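Tryptophan halogenase (Shewanella frigidimarina, PDB 2PYX) probably binds FAD and acts as a flavin-dependent halogenase of the tryptophan halogenase family, a group generally assigned monooxygenase activity. Local coordinates at residues I7-I12 / K42-L47; S50-T55 / R195-Q200; N78-Q83 / S178-E183; G207-L212 / Q344-A349. All coordinates share one frame; numbering follows the deposited sequence. Where two conformers were deposited one is given.

Interaction 1. Residues I7-I12 / K42-L47; sequences ITEIII and KLNITL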
loop_
_atom_site.group_PDB
_atom_site.type_symbol
_atom_site.label_atom_id
_atom_site.label_comp_id
_atom_site.label_asym_id
_atom_site.label_seq_id
_atom_site.Cartn_x
_atom_site.Cartn_y
_atom_site.Cartn_z
ATOM N N ILE A 7 -28.599 -10.203 3.499
ATOM C CA ILE A 7 -27.922 -8.940 3.703
ATOM C C ILE A 7 -27.835 -8.160 2.397
ATOM O O ILE A 7 -27.030 -8.473 1.506
ATOM C CB ILE A 7 -26.508 -9.119 4.284
ATOM C CG1 ILE A 7 -26.529 -9.988 5.545
ATOM C CG2 ILE A 7 -25.853 -7.773 4.557
ATOM C CD1 ILE A 7 -27.414 -9.477 6.653
ATOM N N THR A 8 -28.677 -7.134 2.293
ATOM C CA THR A 8 -28.726 -6.325 1.073
ATOM C C THR A 8 -28.581 -4.838 1.339
ATOM O O THR A 8 -28.246 -4.094 0.419
ATOM C CB THR A 8 -30.031 -6.559 0.287
ATOM O OG1 THR A 8 -31.143 -6.080 1.048
ATOM C CG2 THR A 8 -30.247 -8.036 -0.054
ATOM N N GLU A 9 -28.843 -4.383 2.564
ATOM C CA GLU A 9 -28.820 -2.956 2.851
ATOM C C GLU A 9 -27.500 -2.585 3.468
ATOM O O GLU A 9 -27.266 -2.864 4.646
ATOM C CB GLU A 9 -29.955 -2.577 3.797
ATOM C CG GLU A 9 -31.345 -3.015 3.293
ATOM C CD GLU A 9 -31.682 -2.402 1.954
ATOM O OE1 GLU A 9 -31.641 -1.159 1.874
ATOM O OE2 GLU A 9 -31.926 -3.165 0.974
ATOM N N ILE A 10 -26.648 -1.933 2.680
ATOM C CA ILE A 10 -25.259 -1.697 3.063
ATOM C C ILE A 10 -25.033 -0.205 3.162
ATOM O O ILE A 10 -25.269 0.515 2.189
ATOM C CB ILE A 10 -24.286 -2.219 1.987
ATOM C CG1 ILE A 10 -24.653 -3.632 1.540
ATOM C CG2 ILE A 10 -22.859 -2.176 2.539
ATOM C CD1 ILE A 10 -24.660 -4.635 2.626
ATOM N N ILE A 11 -24.583 0.251 4.338
ATOM C CA ILE A 11 -24.333 1.630 4.631
ATOM C C ILE A 11 -22.853 1.852 4.889
ATOM O O ILE A 11 -22.278 1.246 5.830
ATOM C CB ILE A 11 -25.151 2.131 5.854
ATOM C CG1 ILE A 11 -26.639 1.763 5.729
ATOM C CG2 ILE A 11 -24.935 3.606 6.053
ATOM C CD1 ILE A 11 -27.283 2.330 4.548
ATOM N N ILE A 12 -22.229 2.690 4.070
ATOM C CA ILE A 12 -20.825 3.081 4.195
ATOM C C ILE A 12 -20.756 4.456 4.818
ATOM O O ILE A 12 -21.346 5.407 4.302
ATOM C CB ILE A 12 -20.137 3.088 2.819
ATOM C CG1 ILE A 12 -20.267 1.712 2.142
ATOM C CG2 ILE A 12 -18.721 3.569 2.963
ATOM C CD1 ILE A 12 -19.946 1.757 0.674
ATOM N N LYS A 42 -29.032 -6.644 -6.427
ATOM C CA LYS A 42 -28.959 -7.306 -5.151
ATOM C C LYS A 42 -28.801 -6.344 -3.988
ATOM O O LYS A 42 -29.532 -6.446 -2.985
ATOM C CB LYS A 42 -27.790 -8.310 -5.122
ATOM C CG LYS A 42 -27.793 -9.201 -3.888
ATOM C CD LYS A 42 -26.530 -10.038 -3.763
ATOM C CE LYS A 42 -26.331 -10.993 -4.867
ATOM N NZ LYS A 42 -25.070 -11.837 -4.654
ATOM N N LEU A 43 -27.795 -5.469 -4.073
ATOM C CA LEU A 43 -27.401 -4.649 -2.958
ATOM C C LEU A 43 -27.885 -3.222 -3.137
ATOM O O LEU A 43 -27.776 -2.649 -4.231
ATOM C CB LEU A 43 -25.873 -4.565 -2.806
ATOM C CG LEU A 43 -25.150 -5.896 -2.606
ATOM C CD1 LEU A 43 -23.678 -5.617 -2.396
ATOM C CD2 LEU A 43 -25.723 -6.685 -1.453
ATOM N N ASN A 44 -28.343 -2.659 -2.035
ATOM C CA ASN A 44 -28.707 -1.252 -1.961
ATOM C C ASN A 44 -27.637 -0.586 -1.119
ATOM O O ASN A 44 -27.603 -0.732 0.108
ATOM C CB ASN A 44 -30.095 -1.064 -1.338
ATOM C CG ASN A 44 -30.547 0.398 -1.341
ATOM O OD1 ASN A 44 -30.159 1.173 -2.206
ATOM N ND2 ASN A 44 -31.361 0.772 -0.349
ATOM N N ILE A 45 -26.727 0.105 -1.797
ATOM C CA ILE A 45 -25.554 0.682 -1.156
ATOM C C ILE A 45 -25.706 2.204 -1.038
ATOM O O ILE A 45 -25.959 2.880 -2.035
ATOM C CB ILE A 45 -24.297 0.366 -1.974
ATOM C CG1 ILE A 45 -24.108 -1.134 -2.199
ATOM C CG2 ILE A 45 -23.061 0.986 -1.298
ATOM C CD1 ILE A 45 -23.192 -1.403 -3.351
ATOM N N THR A 46 -25.594 2.715 0.181
ATOM C CA THR A 46 -25.633 4.136 0.470
ATOM C C THR A 46 -24.331 4.534 1.162
ATOM O O THR A 46 -23.902 3.881 2.120
ATOM C CB THR A 46 -26.832 4.471 1.383
ATOM O OG1 THR A 46 -28.065 4.072 0.753
ATOM C CG2 THR A 46 -26.874 5.976 1.738
ATOM N N LEU A 47 -23.738 5.628 0.709
ATOM C CA LEU A 47 -22.549 6.189 1.281
ATOM C C LEU A 47 -22.882 7.540 1.883
ATOM O O LEU A 47 -23.358 8.427 1.158
ATOM C CB LEU A 47 -21.402 6.273 0.260
ATOM C CG LEU A 47 -20.008 6.636 0.830
ATOM C CD1 LEU A 47 -18.912 6.046 -0.031
ATOM C CD2 LEU A 47 -19.810 8.129 0.903
#
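Ile10 and Ile12 lie beside Ile45 and Leu47 where two neighbouring strands of the Rossmann-type sheet run parallel, their short axes 16° apart. Helix 16-31 connects these strands, a beta-alpha-beta crossover, and carries part of the glycine-rich FAD site predicted for this family. Four backbone bonds fix the register in the usual parallel alternation. Ile10 gives its N to Asn44 O at 3.0 Å and takes Thr46 N on its O, while Ile12 N reaches Thr46 O at 2.8 Å. Asn44 N to Thr8 O starts the ladder.

The tight part is the apolar face turned to helix 16-31. Ile12 spreads its two branches over both neighbours: CG2 meets Leu47 CD1 at 3.9 Å, and the CG1 arm, extended at its end (chi2 165°), carries CD1 to within 3.8 Å of Ile45 CG2. Ala23 and Trp20 of the helix touch Ile12 and Leu47 respectively. On the opposite face Ile11 and Thr46 are also buried, lying side by side with Ile11 CD1 3.8 Å from Thr46 CB; Phe225 touches Ile11, and Thr192 and Ile194 touch Thr46.

Toward the start of the strands the contact loosens. Lys42 and Asn44 are exposed, and Lys42 NZ bonds to His30 of the helix. Glu9, bent at its second torsion, brings its carboxylate over to Asn44. In one of two Asn44 conformers, hence with some doubt, ND2 donates in its own amide plane to the syn lone pair of Glu9 OE1 at 3.0 Å.

Interaction 2. Residues S50-T55 / R195-Q200; sequences SPDVAT and RDHVSQ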
loop_
_atom_site.group_PDB
_atom_site.type_symbol
_atom_site.label_atom_id
_atom_site.label_comp_id
_atom_site.label_asym_id
_atom_site.label_seq_id
_atom_site.Cartn_x
_atom_site.Cartn_y
_atom_site.Cartn_z
ATOM N N SER A 50 -19.328 13.107 5.235
ATOM C CA SER A 50 -19.342 14.363 5.986
ATOM C C SER A 50 -19.260 15.539 5.025
ATOM O O SER A 50 -18.492 15.498 4.063
ATOM C CB SER A 50 -18.143 14.433 6.928
ATOM O OG SER A 50 -18.153 15.656 7.637
ATOM N N PRO A 51 -20.047 16.601 5.270
ATOM C CA PRO A 51 -19.869 17.802 4.458
ATOM C C PRO A 51 -18.619 18.627 4.843
ATOM O O PRO A 51 -18.302 19.597 4.167
ATOM C CB PRO A 51 -21.152 18.591 4.732
ATOM C CG PRO A 51 -21.509 18.216 6.105
ATOM C CD PRO A 51 -21.137 16.763 6.249
ATOM N N ASP A 52 -17.915 18.233 5.905
ATOM C CA ASP A 52 -16.696 18.918 6.332
ATOM C C ASP A 52 -15.560 18.730 5.332
ATOM O O ASP A 52 -15.400 17.649 4.768
ATOM C CB ASP A 52 -16.236 18.384 7.684
ATOM C CG ASP A 52 -17.285 18.541 8.764
ATOM O OD1 ASP A 52 -18.121 19.470 8.663
ATOM O OD2 ASP A 52 -17.271 17.723 9.712
ATOM N N VAL A 53 -14.769 19.784 5.122
ATOM C CA VAL A 53 -13.611 19.719 4.226
ATOM C C VAL A 53 -12.601 18.696 4.746
ATOM O O VAL A 53 -12.222 18.723 5.925
ATOM C CB VAL A 53 -12.918 21.092 4.079
ATOM N N ALA A 54 -12.181 17.791 3.863
ATOM C CA ALA A 54 -11.257 16.714 4.223
ATOM C C ALA A 54 -9.812 17.197 4.324
ATOM O O ALA A 54 -9.427 18.166 3.661
ATOM C CB ALA A 54 -11.347 15.586 3.194
ATOM N N THR A 55 -9.020 16.512 5.153
ATOM C CA THR A 55 -7.563 16.687 5.171
ATOM C C THR A 55 -6.997 16.448 3.769
ATOM O O THR A 55 -7.382 15.493 3.090
ATOM C CB THR A 55 -6.873 15.691 6.138
ATOM O OG1 THR A 55 -7.432 15.813 7.451
ATOM C CG2 THR A 55 -5.364 15.948 6.202
ATOM N N ARG A 195 -24.697 13.558 1.612
ATOM C CA ARG A 195 -23.721 14.447 2.232
ATOM C C ARG A 195 -24.310 15.005 3.516
ATOM O O ARG A 195 -25.120 15.944 3.456
ATOM C CB ARG A 195 -23.397 15.620 1.305
ATOM C CG ARG A 195 -22.621 15.280 0.045
ATOM C CD ARG A 195 -21.275 14.669 0.375
ATOM N NE ARG A 195 -20.191 15.266 -0.411
ATOM C CZ ARG A 195 -19.188 15.986 0.085
ATOM N NH1 ARG A 195 -19.083 16.214 1.391
ATOM N NH2 ARG A 195 -18.268 16.471 -0.737
ATOM N N ASP A 196 -23.928 14.448 4.662
ATOM C CA ASP A 196 -24.532 14.815 5.958
ATOM C C ASP A 196 -23.750 14.269 7.144
ATOM O O ASP A 196 -22.848 13.439 6.973
ATOM C CB ASP A 196 -25.961 14.254 6.003
ATOM C CG ASP A 196 -26.871 14.989 6.999
ATOM O OD1 ASP A 196 -26.393 15.913 7.696
ATOM O OD2 ASP A 196 -28.065 14.623 7.039
ATOM N N HIS A 197 -24.098 14.723 8.348
ATOM C CA HIS A 197 -23.537 14.186 9.590
ATOM C C HIS A 197 -24.421 13.122 10.195
ATOM O O HIS A 197 -25.646 13.134 10.004
ATOM C CB HIS A 197 -23.375 15.301 10.621
ATOM C CG HIS A 197 -22.602 16.468 10.114
ATOM N ND1 HIS A 197 -23.193 17.509 9.432
ATOM C CD2 HIS A 197 -21.278 16.749 10.165
ATOM C CE1 HIS A 197 -22.269 18.395 9.104
ATOM N NE2 HIS A 197 -21.100 17.956 9.535
ATOM N N VAL A 198 -23.809 12.217 10.949
ATOM C CA VAL A 198 -24.540 11.199 11.702
ATOM C C VAL A 198 -24.656 11.701 13.130
ATOM O O VAL A 198 -23.646 11.936 13.809
ATOM C CB VAL A 198 -23.833 9.845 11.663
ATOM C CG1 VAL A 198 -24.535 8.825 12.529
ATOM C CG2 VAL A 198 -23.753 9.363 10.201
ATOM N N SER A 199 -25.892 11.867 13.579
ATOM C CA SER A 199 -26.146 12.390 14.916
ATOM C C SER A 199 -26.273 11.294 15.963
ATOM O O SER A 199 -25.872 11.484 17.115
ATOM C CB SER A 199 -27.411 13.241 14.912
ATOM O OG SER A 199 -27.236 14.396 14.109
ATOM N N GLN A 200 -26.886 10.177 15.599
ATOM C CA GLN A 200 -26.985 9.028 16.501
ATOM C C GLN A 200 -26.742 7.749 15.757
ATOM O O GLN A 200 -27.119 7.631 14.591
ATOM C CB GLN A 200 -28.370 8.886 17.110
ATOM C CG GLN A 200 -28.804 10.016 17.984
ATOM C CD GLN A 200 -30.226 9.841 18.415
ATOM O OE1 GLN A 200 -31.124 10.561 17.939
ATOM N NE2 GLN A 200 -30.466 8.885 19.288
#
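Pro51 lies over one face of the His197 imidazole, the apolar part of the contact between 50-55 and 195-200. It is a CH-pi interaction: Pro51 CD is 3.6 Å from the ring centroid and 19° off the ring normal, displaced toward the rim. His197 CG stands beside its own backbone N (chi1 -53°), which swings the ring from the chain toward the proline.

The polar contacts are slighter. At the ring edge, in plane, His197 NE2 donates to Asp52 OD1; the bond is straight but weak, at 3.5 Å. The carboxylate is turned 50° against the ring. An alanine in place of His197 would probably leave Pro51 without its aromatic cover and Asp52 OD1 without this weak donor. Arg195 has two conformers; in the one given, NH1 lies 2.8 Å from Ser50 O at an angle too poor to count as a hydrogen bond, so this approach is doubtful.

Within each segment, bonds shape the backbone that carries these groups. Asp52 N donates to Ser50 OG at 3.1 Å, an ST turn that curls the chain around Pro51. His197 N donates to Asp196 OD1 at 2.7 Å, from above the carboxylate plane, while Asp196 OD2 is held by Gln216 N and Asn217 ND2.

The contact joins the loop leaving strand 44-49 to the link by which the edge strand 192-195 of the Rossmann-type sheet passes into the three-stranded antiparallel sheet. Both sheets are usual in FAD-binding Rossmann folds, and Val198, just beyond His197, is a predicted FAD-binding residue.

Interaction 3. Residues N78-Q83 / S178-E183; sequences NDFIRQ and SQLLTE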
loop_
_atom_site.group_PDB
_atom_site.type_symbol
_atom_site.label_atom_id
_atom_site.label_comp_id
_atom_site.label_asym_id
_atom_site.label_seq_id
_atom_site.Cartn_x
_atom_site.Cartn_y
_atom_site.Cartn_z
ATOM N N ASN A 78 -6.849 5.126 -18.973
ATOM C CA ASN A 78 -6.502 6.470 -19.448
ATOM C C ASN A 78 -7.228 7.544 -18.633
ATOM O O ASN A 78 -6.622 8.545 -18.229
ATOM C CB ASN A 78 -6.786 6.622 -20.945
ATOM C CG ASN A 78 -6.037 5.601 -21.778
ATOM O OD1 ASN A 78 -4.846 5.361 -21.560
ATOM N ND2 ASN A 78 -6.729 5.008 -22.763
ATOM N N ASP A 79 -8.519 7.334 -18.402
ATOM C CA ASP A 79 -9.318 8.243 -17.588
ATOM C C ASP A 79 -8.697 8.392 -16.188
ATOM O O ASP A 79 -8.554 9.480 -15.674
ATOM C CB ASP A 79 -10.755 7.710 -17.432
ATOM C CG ASP A 79 -11.581 7.803 -18.701
ATOM O OD1 ASP A 79 -11.185 8.475 -19.675
ATOM O OD2 ASP A 79 -12.677 7.208 -18.707
ATOM N N PHE A 80 -8.349 7.266 -15.565
ATOM C CA PHE A 80 -7.713 7.286 -14.250
ATOM C C PHE A 80 -6.428 8.117 -14.234
ATOM O O PHE A 80 -6.223 9.002 -13.388
ATOM C CB PHE A 80 -7.439 5.835 -13.786
ATOM C CG PHE A 80 -6.569 5.750 -12.562
ATOM C CD1 PHE A 80 -7.081 6.042 -11.301
ATOM C CD2 PHE A 80 -5.224 5.396 -12.659
ATOM C CE1 PHE A 80 -6.268 6.007 -10.182
ATOM C CE2 PHE A 80 -4.423 5.359 -11.547
ATOM C CZ PHE A 80 -4.933 5.653 -10.299
ATOM N N ILE A 81 -5.523 7.804 -15.156
ATOM C CA ILE A 81 -4.227 8.475 -15.207
ATOM C C ILE A 81 -4.398 9.978 -15.422
ATOM O O ILE A 81 -3.758 10.798 -14.756
ATOM C CB ILE A 81 -3.306 7.836 -16.298
ATOM C CG1 ILE A 81 -2.887 6.444 -15.850
ATOM C CG2 ILE A 81 -2.072 8.702 -16.580
ATOM C CD1 ILE A 81 -2.131 5.643 -16.907
ATOM N N ARG A 82 -5.299 10.324 -16.341
ATOM C CA ARG A 82 -5.504 11.710 -16.696
ATOM C C ARG A 82 -6.137 12.471 -15.546
ATOM O O ARG A 82 -5.717 13.577 -15.243
ATOM C CB ARG A 82 -6.371 11.793 -17.950
ATOM C CG ARG A 82 -5.642 11.282 -19.252
ATOM C CD ARG A 82 -6.604 11.028 -20.409
ATOM N NE ARG A 82 -5.956 10.491 -21.622
ATOM C CZ ARG A 82 -6.615 9.887 -22.617
ATOM N NH1 ARG A 82 -7.933 9.729 -22.550
ATOM N NH2 ARG A 82 -5.975 9.434 -23.688
ATOM N N GLN A 83 -7.127 11.882 -14.896
ATOM C CA GLN A 83 -7.928 12.596 -13.890
ATOM C C GLN A 83 -7.331 12.607 -12.477
ATOM O O GLN A 83 -7.690 13.445 -11.642
ATOM C CB GLN A 83 -9.353 12.051 -13.899
ATOM C CG GLN A 83 -10.049 12.375 -15.221
ATOM C CD GLN A 83 -11.380 11.664 -15.384
ATOM O OE1 GLN A 83 -12.121 11.485 -14.421
ATOM N NE2 GLN A 83 -11.684 11.247 -16.614
ATOM N N SER A 178 -10.656 9.908 -5.253
ATOM C CA SER A 178 -11.933 9.832 -4.558
ATOM C C SER A 178 -13.030 10.518 -5.372
ATOM O O SER A 178 -14.158 10.042 -5.432
ATOM C CB SER A 178 -11.803 10.493 -3.187
ATOM O OG SER A 178 -10.933 9.741 -2.378
ATOM N N GLN A 179 -12.689 11.659 -5.981
ATOM C CA GLN A 179 -13.663 12.377 -6.815
ATOM C C GLN A 179 -14.062 11.581 -8.053
ATOM O O GLN A 179 -15.236 11.475 -8.400
ATOM C CB GLN A 179 -13.144 13.748 -7.215
ATOM C CG GLN A 179 -14.192 14.603 -7.948
ATOM C CD GLN A 179 -15.530 14.710 -7.209
ATOM O OE1 GLN A 179 -15.581 15.025 -6.017
ATOM N NE2 GLN A 179 -16.627 14.444 -7.924
ATOM N N LEU A 180 -13.071 10.984 -8.710
ATOM C CA LEU A 180 -13.370 10.129 -9.858
ATOM C C LEU A 180 -14.289 8.967 -9.463
ATOM O O LEU A 180 -15.250 8.653 -10.136
ATOM C CB LEU A 180 -12.075 9.618 -10.495
ATOM C CG LEU A 180 -12.126 8.559 -11.591
ATOM C CD1 LEU A 180 -13.127 8.941 -12.645
ATOM C CD2 LEU A 180 -10.789 8.371 -12.256
ATOM N N LEU A 181 -13.982 8.338 -8.339
ATOM C CA LEU A 181 -14.778 7.203 -7.877
ATOM C C LEU A 181 -16.210 7.636 -7.489
ATOM O O LEU A 181 -17.178 6.918 -7.730
ATOM C CB LEU A 181 -14.116 6.530 -6.666
ATOM C CG LEU A 181 -12.834 5.765 -7.014
ATOM C CD1 LEU A 181 -12.116 5.421 -5.715
ATOM C CD2 LEU A 181 -13.131 4.515 -7.862
ATOM N N THR A 182 -16.335 8.813 -6.873
ATOM C CA THR A 182 -17.655 9.313 -6.511
ATOM C C THR A 182 -18.530 9.412 -7.753
ATOM O O THR A 182 -19.673 8.981 -7.763
ATOM C CB THR A 182 -17.524 10.715 -5.909
ATOM O OG1 THR A 182 -16.800 10.659 -4.660
ATOM C CG2 THR A 182 -18.915 11.339 -5.684
ATOM N N GLU A 183 -17.934 9.994 -8.797
ATOM C CA GLU A 183 -18.628 10.150 -10.085
ATOM C C GLU A 183 -18.984 8.797 -10.686
ATOM O O GLU A 183 -20.122 8.550 -11.045
ATOM C CB GLU A 183 -17.763 10.967 -11.069
ATOM C CG GLU A 183 -17.522 12.386 -10.611
ATOM C CD GLU A 183 -16.297 13.092 -11.213
ATOM O OE1 GLU A 183 -15.491 12.474 -11.974
ATOM O OE2 GLU A 183 -16.132 14.298 -10.864
HETATM O O HOH W 1 -12.656 13.074 -12.109
HETATM O O HOH W 2 -15.320 11.099 -14.153
#
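Leu180 reaches from helix 178-183 across to Phe80 and Gln83 of helix 78-83, and its two methyl groups make most of the direct contact. Its CD1 approaches Gln83 OE1 at 3.3 Å, the two side chains crossing at about a right angle. CD2 lies against the backbone instead, 3.8 Å from Phe80 CA. Leu180 CG is anti to the backbone N (chi1 172°), which helps carry both methyls across. An alanine at this position would probably open a gap over Phe80 CA and leave the aliphatic contact between the helices almost wholly lost.

No direct hydrogen bond joins the segments; two waters link them through Gln83 and Glu183. One water donates to Gln83 OE1 at 3.2 Å and to Glu183 OE1 at 2.6 Å. A second lies between the same two oxygens. The carboxylate is steadied from its own helix by Gln179 NE2, which donates to Glu183 OE2 at 3.0 Å from above its plane. Across from the Leu180 methyls, the Phe80 ring is held by edge-to-face contacts with Tyr170 and Phe177.

With axes 10.6 Å apart and directions 138° apart, this is a wide, oblique helix crossing bridged by one leucine and by water. Through Leu181 on Trp20 and Ile21, helix 174-187 also packs on helix 16-31, the first helix of the Rossmann-type, probably FAD-binding fold.

Interaction 4. Residues G207-L212 / Q344-A349; sequences GDIEKL and QNNCIA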
loop_
_atom_site.group_PDB
_atom_site.type_symbol
_atom_site.label_atom_id
_atom_site.label_comp_id
_atom_site.label_asym_id
_atom_site.label_seq_id
_atom_site.Cartn_x
_atom_site.Cartn_y
_atom_site.Cartn_z
ATOM N N GLY A 207 -27.298 -5.725 20.037
ATOM C CA GLY A 207 -26.056 -4.950 20.041
ATOM C C GLY A 207 -25.484 -4.659 18.669
ATOM O O GLY A 207 -24.430 -4.040 18.561
ATOM N N ASP A 208 -26.177 -5.116 17.618
ATOM C CA ASP A 208 -25.864 -4.696 16.242
ATOM C C ASP A 208 -26.313 -3.268 16.016
ATOM O O ASP A 208 -27.271 -2.795 16.633
ATOM C CB ASP A 208 -26.572 -5.557 15.189
ATOM C CG ASP A 208 -26.053 -6.952 15.088
ATOM O OD1 ASP A 208 -24.975 -7.286 15.668
ATOM O OD2 ASP A 208 -26.757 -7.748 14.410
ATOM N N ILE A 209 -25.662 -2.584 15.079
ATOM C CA ILE A 209 -26.165 -1.295 14.596
ATOM C C ILE A 209 -27.378 -1.565 13.693
ATOM O O ILE A 209 -27.381 -2.488 12.866
ATOM C CB ILE A 209 -25.105 -0.518 13.813
ATOM C CG1 ILE A 209 -23.860 -0.302 14.679
ATOM C CG2 ILE A 209 -25.666 0.801 13.330
ATOM C CD1 ILE A 209 -22.695 0.245 13.923
ATOM N N GLU A 210 -28.443 -0.807 13.928
ATOM C CA GLU A 210 -29.711 -0.950 13.209
ATOM C C GLU A 210 -29.930 0.202 12.241
ATOM O O GLU A 210 -30.391 0.031 11.117
ATOM C CB GLU A 210 -30.838 -0.959 14.239
ATOM C CG GLU A 210 -32.205 -0.935 13.675
ATOM C CD GLU A 210 -33.205 -0.964 14.787
ATOM O OE1 GLU A 210 -33.496 -2.081 15.254
ATOM O OE2 GLU A 210 -33.622 0.132 15.233
ATOM N N LYS A 211 -29.613 1.401 12.669
ATOM C CA LYS A 211 -29.863 2.557 11.859
ATOM C C LYS A 211 -29.065 3.737 12.342
ATOM O O LYS A 211 -28.550 3.746 13.468
ATOM C CB LYS A 211 -31.369 2.882 11.796
ATOM C CG LYS A 211 -31.955 3.328 13.104
ATOM C CD LYS A 211 -33.466 3.437 12.999
ATOM C CE LYS A 211 -34.111 3.774 14.336
ATOM N NZ LYS A 211 -35.613 3.667 14.211
ATOM N N LEU A 212 -28.905 4.705 11.448
ATOM C CA LEU A 212 -28.246 5.950 11.753
ATOM C C LEU A 212 -29.265 7.056 11.658
ATOM O O LEU A 212 -30.078 7.060 10.753
ATOM C CB LEU A 212 -27.111 6.236 10.782
ATOM C CG LEU A 212 -26.097 5.117 10.652
ATOM C CD1 LEU A 212 -25.059 5.543 9.632
ATOM C CD2 LEU A 212 -25.431 4.819 11.990
ATOM N N GLN A 344 -16.770 -6.350 13.783
ATOM C CA GLN A 344 -17.411 -6.608 15.075
ATOM C C GLN A 344 -18.912 -6.438 14.857
ATOM O O GLN A 344 -19.345 -5.425 14.309
ATOM C CB GLN A 344 -16.911 -5.589 16.115
ATOM C CG GLN A 344 -17.537 -5.728 17.499
ATOM C CD GLN A 344 -17.170 -7.045 18.143
ATOM O OE1 GLN A 344 -15.981 -7.369 18.338
ATOM N NE2 GLN A 344 -18.187 -7.838 18.479
ATOM N N ASN A 345 -19.688 -7.407 15.326
ATOM C CA ASN A 345 -21.114 -7.432 15.077
ATOM C C ASN A 345 -21.305 -7.267 13.557
ATOM O O ASN A 345 -20.765 -8.064 12.764
ATOM C CB ASN A 345 -21.807 -6.363 15.937
ATOM C CG ASN A 345 -21.839 -6.719 17.402
ATOM O OD1 ASN A 345 -20.832 -6.621 18.102
ATOM N ND2 ASN A 345 -22.994 -7.179 17.869
ATOM N N ASN A 346 -22.068 -6.263 13.147
ATOM C CA ASN A 346 -22.384 -6.020 11.722
ATOM C C ASN A 346 -21.690 -4.796 11.179
ATOM O O ASN A 346 -22.205 -4.103 10.297
ATOM C CB ASN A 346 -23.898 -5.916 11.489
ATOM C CG ASN A 346 -24.526 -4.772 12.208
ATOM O OD1 ASN A 346 -24.038 -4.273 13.244
ATOM N ND2 ASN A 346 -25.666 -4.298 11.651
ATOM N N CYS A 347 -20.484 -4.545 11.701
ATOM C CA CYS A 347 -19.686 -3.389 11.343
ATOM C C CYS A 347 -18.284 -3.840 10.947
ATOM O O CYS A 347 -17.610 -4.544 11.705
ATOM C CB CYS A 347 -19.589 -2.388 12.498
ATOM S SG CYS A 347 -18.547 -0.934 12.137
ATOM N N ILE A 348 -17.858 -3.416 9.762
ATOM C CA ILE A 348 -16.484 -3.666 9.327
ATOM C C ILE A 348 -15.789 -2.335 9.029
ATOM O O ILE A 348 -16.328 -1.450 8.377
ATOM C CB ILE A 348 -16.455 -4.688 8.162
ATOM C CG1 ILE A 348 -15.022 -5.141 7.842
ATOM C CG2 ILE A 348 -17.196 -4.173 6.936
ATOM C CD1 ILE A 348 -14.947 -6.211 6.757
ATOM N N ALA A 349 -14.562 -2.196 9.538
ATOM C CA ALA A 349 -13.784 -0.987 9.365
ATOM C C ALA A 349 -12.847 -1.146 8.162
ATOM O O ALA A 349 -12.150 -2.163 8.023
ATOM C CB ALA A 349 -12.989 -0.641 10.605
#
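Asn346 faces Ile209 and Asp208 from a type II' turn running from Gln344 to Cys347, and its side chain can be followed atom by atom. CB points toward 207-212. CG sits between the backbone N and the carbonyl carbon (chi1 63°), a crowded position that sets the amide across the other chain, with CG 3.7 Å from Asp208 CB. At the tip, OD1 accepts from Ile209 N at 3.0 Å through a somewhat bent bond. ND2 donates to Ile209 O at 2.8 Å; this bond lies in the carbonyl plane, on a lone pair. One amide thus grips both the N and the O of a single residue, as a paired strand might. ND2 also bonds to Gln223 O, so both of its hydrogens have acceptors.

Asp208 crosses Asn346 at a slant, its carboxylate stacked on the amide with the planes 27° apart. Its OD1 takes Asn345 ND2 at 3.0 Å, with the two groups nearly perpendicular, and its OD2 forms a salt bridge with Arg383. Asn345 is held in turn by Gln344 NE2, which donates to Asn345 OD1 at 2.9 Å. One apolar touch is added, Ile209 CD1 to Cys347 CB at 4.3 Å, with Leu235 of helix 234-239 touching both residues.

The contact ties the start of strand 209-214, in the antiparallel sheet, to the hairpin at the edge of the Rossmann-type sheet. The Asn346 amide satisfies the N and O of buried Ile209, while Asn345 and Arg383 hold the Asp208 carboxylate, whose charge Arg383 probably balances.

How the interactions relate
From the N terminus, interaction 1 closes the first loop, bringing 42-47 back beside 7-12 after the intervening helix 16-31. Interaction 2 opens almost at once, at 50-55, and spans a much longer excursion before closing at 195-200. Interaction 3, from 78-83 to 178-183, lies wholly within that excursion and joins two of its helices. Interaction 4 then follows in series, 207-212 to 344-349; no loops cross. Interaction 1 lies within the Rossmann-type sheet, and interactions 2 and 4 tie that sheet to its antiparallel neighbour: Ile11 CG2 packs on Leu212 CD1, and Val198 CG1 on Leu212 CB. Interaction 3 touches none of the others, though its nearest atoms come within about 6 Å of interaction 2.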